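Local structure of ribose ABC transporter, substrate binding protein (Conexibacter woesei, 4KQ9) at residues 225-228 with 229-232; 141-144 with 145-149. The protein probably binds a sugar, perhaps ribose, as the soluble substrate-binding component of an ABC transporter. The protein carries 1 engineered substitution. All coordinates share one frame; numbering follows the deposited sequence. Where two conformers were deposited one is given.

Interaction 1: 225-228 with 229-232; sequences DANE and GALA
N227 and A230, whose CA atoms are 5.2 Å apart, mark the first turn of helix 228-236 closing on the loop that leads into it. The backbone angles track the change: A226 is in the left-handed region (phi 52°, psi 47°), N227 is extended, and the chain is helical from E228 onward. Two regular i to i+4 bonds follow. L231 N donates to N227 O at 2.9 Å, and A232 N to E228 O at 3.2 Å.

The N-cap side chain is that of N227. Its CG sits between the backbone N and the carbonyl carbon (chi1 71°), which folds the amide back over the start of the helix. OD1 then accepts from A230 N at 2.8 Å, a nearly straight bond. This is an N-cap side-chain bond without the reciprocal half of a capping box: A230 has no side-chain acceptor for the N227 amide, and N227 N is bonded to D199 OD2 instead. On another side of the turn, L231 leans back over the loop. Its CG lies 3.4 Å from N227 O, its CD1 is 3.7 Å from A226 O, and its CD2 meets A226 CB at 4.2 Å. The pairing of the residue before the cap with the fourth helical residue is the hydrophobic staple. I279, I284 and M288 pack around the leucine.

Chemically, one asparagine supplies two acceptors. OD1 satisfies the A230 amide, which comes too early in the helix for a regular i to i+4 partner, while N227 O takes the first such bond, from L231 N, and the staple adds an apolar clasp. Together they are consistent with a helix start held at a definite residue.

Interaction 2: 141-144 with 145-149; sequences GMSF and VEEQG
V145, F144 and S143 carry this contact, the first turn of helix 143-159, with M142 (a selenomethionine) at the N-cap. V145 packs its CG2 against M142 CB at 3.9 Å. Its amide makes only a weak bond to M142 O, which receives a much straighter one from E146 N at 2.8 Å.

With CG anti to the backbone N (chi1 167°), the F144 ring swings outward beside the turn, and the amide end of Q148, one turn on, lies over one of its faces. The ring and amide planes stand 71° apart, so the amide is steeply inclined to the ring instead of stacked flat on it. Replacing F144 by an alanine would probably take away the face under the Q148 amide, leaving it less restrained, and deprive the F112 ring of its edge-to-face mate. S143 contributes OG, 2.7 Å from E147 OE2, while its carbonyl O accepts from E147 N at 2.9 Å.

From within the turn E146 bends back at chi2 (-64°), and its OE2 takes the amide of G141, ahead of the helix, at 2.8 Å through the anti lone pair; E146 OE1 is bonded to Y168 OH.

The turn opens the helix of the beta-alpha-beta unit 132-136, 143-159, 162-167. Helix 112-126 flanks it: F112 meets the F144 ring edge-to-face and also touches S143 and E147, while I115 packs on Q148.

Along the chain interaction 2 comes first and interaction 1 follows; their centres are 21 Å apart, and their nearest atoms stay about 5 Å apart without touching. Each is the N-terminal start of a helix that follows a strand of the same four-stranded parallel sheet: 132-136 leads to interaction 2, and the outermost strand 220-222 to interaction 1. Both therefore belong to one alpha/beta lobe of what is, by family, a two-lobed periplasmic binding protein. Q245 touches D225 and F144, and so lies between the two sites. A glycerol about 3 Å from the F144 side chain is consistent with a pocket beside interaction 2, though whether sugar binds there is not established.

Interaction 1: 225-228 with 229-232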
loop_
_atom_site.group_PDB
_atom_site.type_symbol
_atom_site.label_atom_id
_atom_site.label_comp_id
_atom_site.label_asym_id
_atom_site.label_seq_id
_atom_site.Cartn_x
_atom_site.Cartn_y
_atom_site.Cartn_z
ATOM N N ASP A 225 -1.406 5.771 -3.599
ATOM C CA ASP A 225 -2.505 4.852 -3.828
ATOM C C ASP A 225 -2.908 4.831 -5.298
ATOM O O ASP A 225 -3.443 3.885 -5.759
ATOM C CB ASP A 225 -3.764 5.145 -3.005
ATOM C CG ASP A 225 -3.610 4.777 -1.528
ATOM O OD1 ASP A 225 -2.671 4.078 -1.180
ATOM O OD2 ASP A 225 -4.391 5.300 -0.745
ATOM N N ALA A 226 -2.664 5.919 -5.985
ATOM C CA ALA A 226 -3.111 6.042 -7.353
ATOM C C ALA A 226 -4.599 5.715 -7.422
ATOM O O ALA A 226 -5.022 4.973 -8.259
ATOM C CB ALA A 226 -2.329 5.122 -8.265
ATOM N N ASN A 227 -5.384 6.277 -6.530
ATOM C CA ASN A 227 -6.828 6.155 -6.645
ATOM C C ASN A 227 -7.386 6.989 -7.775
ATOM O O ASN A 227 -6.733 7.799 -8.366
ATOM C CB ASN A 227 -7.532 6.384 -5.342
ATOM C CG ASN A 227 -7.512 7.835 -4.896
ATOM O OD1 ASN A 227 -7.484 8.724 -5.652
ATOM N ND2 ASN A 227 -7.576 8.011 -3.643
ATOM N N GLU A 228 -8.641 6.771 -8.056
ATOM C CA GLU A 228 -9.228 7.445 -9.200
ATOM C C GLU A 228 -9.192 8.985 -9.086
ATOM O O GLU A 228 -8.945 9.681 -10.046
ATOM C CB GLU A 228 -10.667 6.926 -9.381
ATOM C CG GLU A 228 -11.407 7.601 -10.512
ATOM C CD GLU A 228 -12.857 7.107 -10.664
ATOM O OE1 GLU A 228 -13.042 5.902 -10.941
ATOM O OE2 GLU A 228 -13.808 7.938 -10.535
ATOM N N GLY A 229 -9.438 9.541 -7.925
ATOM C CA GLY A 229 -9.368 11.034 -7.827
ATOM C C GLY A 229 -7.960 11.566 -7.974
ATOM O O GLY A 229 -7.727 12.645 -8.504
ATOM N N ALA A 230 -7.001 10.772 -7.492
ATOM C CA ALA A 230 -5.595 11.086 -7.640
ATOM C C ALA A 230 -5.120 11.023 -9.080
ATOM O O ALA A 230 -4.398 11.851 -9.505
ATOM C CB ALA A 230 -4.751 10.166 -6.787
ATOM N N LEU A 231 -5.538 10.041 -9.818
ATOM C CA LEU A 231 -5.125 9.966 -11.201
ATOM C C LEU A 231 -5.674 11.185 -11.948
ATOM O O LEU A 231 -4.963 11.801 -12.696
ATOM C CB LEU A 231 -5.636 8.689 -11.761
ATOM C CG LEU A 231 -4.983 7.424 -11.217
ATOM C CD1 LEU A 231 -5.813 6.214 -11.645
ATOM C CD2 LEU A 231 -3.540 7.328 -11.618
ATOM N N ALA A 232 -6.904 11.583 -11.660
ATOM C CA ALA A 232 -7.483 12.766 -12.323
ATOM C C ALA A 232 -6.754 14.050 -11.919
ATOM O O ALA A 232 -6.400 14.905 -12.740
ATOM C CB ALA A 232 -8.926 12.827 -11.960
#

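Interaction 2: 141-144 with 145-149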
loop_
_atom_site.group_PDB
_atom_site.type_symbol
_atom_site.label_atom_id
_atom_site.label_comp_id
_atom_site.label_asym_id
_atom_site.label_seq_id
_atom_site.Cartn_x
_atom_site.Cartn_y
_atom_site.Cartn_z
ATOM N N GLY A 141 2.477 5.991 14.351
ATOM C CA GLY A 141 2.760 4.578 14.677
ATOM C C GLY A 141 2.359 3.503 13.636
ATOM O O GLY A 141 2.834 2.352 13.719
HETATM N N MSE A 142 1.512 3.853 12.658
HETATM C CA MSE A 142 1.164 2.940 11.559
HETATM C C MSE A 142 2.387 2.747 10.739
HETATM O O MSE A 142 3.046 3.721 10.319
HETATM C CB MSE A 142 0.052 3.420 10.633
HETATM C CG MSE A 142 -1.306 3.230 11.294
HETATM SE SE MSE A 142 -2.856 3.224 10.056
HETATM C CE MSE A 142 -1.980 3.440 8.285
ATOM N N SER A 143 2.696 1.489 10.483
ATOM C CA SER A 143 3.851 1.121 9.733
ATOM C C SER A 143 3.869 1.787 8.344
ATOM O O SER A 143 4.924 2.235 7.877
ATOM C CB SER A 143 3.887 -0.401 9.601
ATOM O OG SER A 143 5.040 -0.787 8.855
ATOM N N PHE A 144 2.708 1.860 7.696
ATOM C CA PHE A 144 2.627 2.460 6.338
ATOM C C PHE A 144 3.081 3.926 6.414
ATOM O O PHE A 144 3.839 4.361 5.559
ATOM C CB PHE A 144 1.230 2.321 5.778
ATOM C CG PHE A 144 0.943 3.174 4.537
ATOM C CD1 PHE A 144 1.505 2.854 3.303
ATOM C CD2 PHE A 144 0.088 4.282 4.605
ATOM C CE1 PHE A 144 1.215 3.620 2.150
ATOM C CE2 PHE A 144 -0.206 5.043 3.448
ATOM C CZ PHE A 144 0.353 4.702 2.220
ATOM N N VAL A 145 2.692 4.617 7.495
ATOM C CA VAL A 145 2.990 6.037 7.739
ATOM C C VAL A 145 4.414 6.258 8.144
ATOM O O VAL A 145 5.171 7.053 7.516
ATOM C CB VAL A 145 1.988 6.608 8.791
ATOM C CG1 VAL A 145 2.237 8.062 9.114
ATOM C CG2 VAL A 145 0.580 6.484 8.266
ATOM N N GLU A 146 4.852 5.505 9.162
ATOM C CA GLU A 146 6.177 5.685 9.716
ATOM C C GLU A 146 7.294 5.238 8.838
ATOM O O GLU A 146 8.306 5.923 8.705
ATOM C CB GLU A 146 6.266 4.990 11.089
ATOM C CG GLU A 146 5.246 5.512 12.075
ATOM C CD GLU A 146 5.422 6.990 12.460
ATOM O OE1 GLU A 146 6.359 7.715 11.930
ATOM O OE2 GLU A 146 4.609 7.446 13.313
ATOM N N GLU A 147 7.138 4.106 8.162
ATOM C CA GLU A 147 8.234 3.640 7.339
ATOM C C GLU A 147 8.439 4.510 6.131
ATOM O O GLU A 147 9.600 4.832 5.776
ATOM C CB GLU A 147 7.998 2.223 6.842
ATOM C CG GLU A 147 8.005 1.176 7.933
ATOM C CD GLU A 147 7.896 -0.250 7.364
ATOM O OE1 GLU A 147 8.072 -0.428 6.117
ATOM O OE2 GLU A 147 7.646 -1.190 8.178
ATOM N N GLN A 148 7.344 4.891 5.464
ATOM C CA GLN A 148 7.518 5.811 4.334
ATOM C C GLN A 148 8.083 7.180 4.779
ATOM O O GLN A 148 8.904 7.778 4.065
ATOM C CB GLN A 148 6.253 5.942 3.510
ATOM C CG GLN A 148 5.219 6.858 3.997
ATOM C CD GLN A 148 4.086 6.943 2.985
ATOM O OE1 GLN A 148 3.007 6.388 3.187
ATOM N NE2 GLN A 148 4.345 7.606 1.885
ATOM N N GLY A 149 7.674 7.633 5.939
ATOM C CA GLY A 149 8.060 8.954 6.455
ATOM C C GLY A 149 9.525 9.020 6.828
ATOM O O GLY A 149 10.205 10.007 6.529
#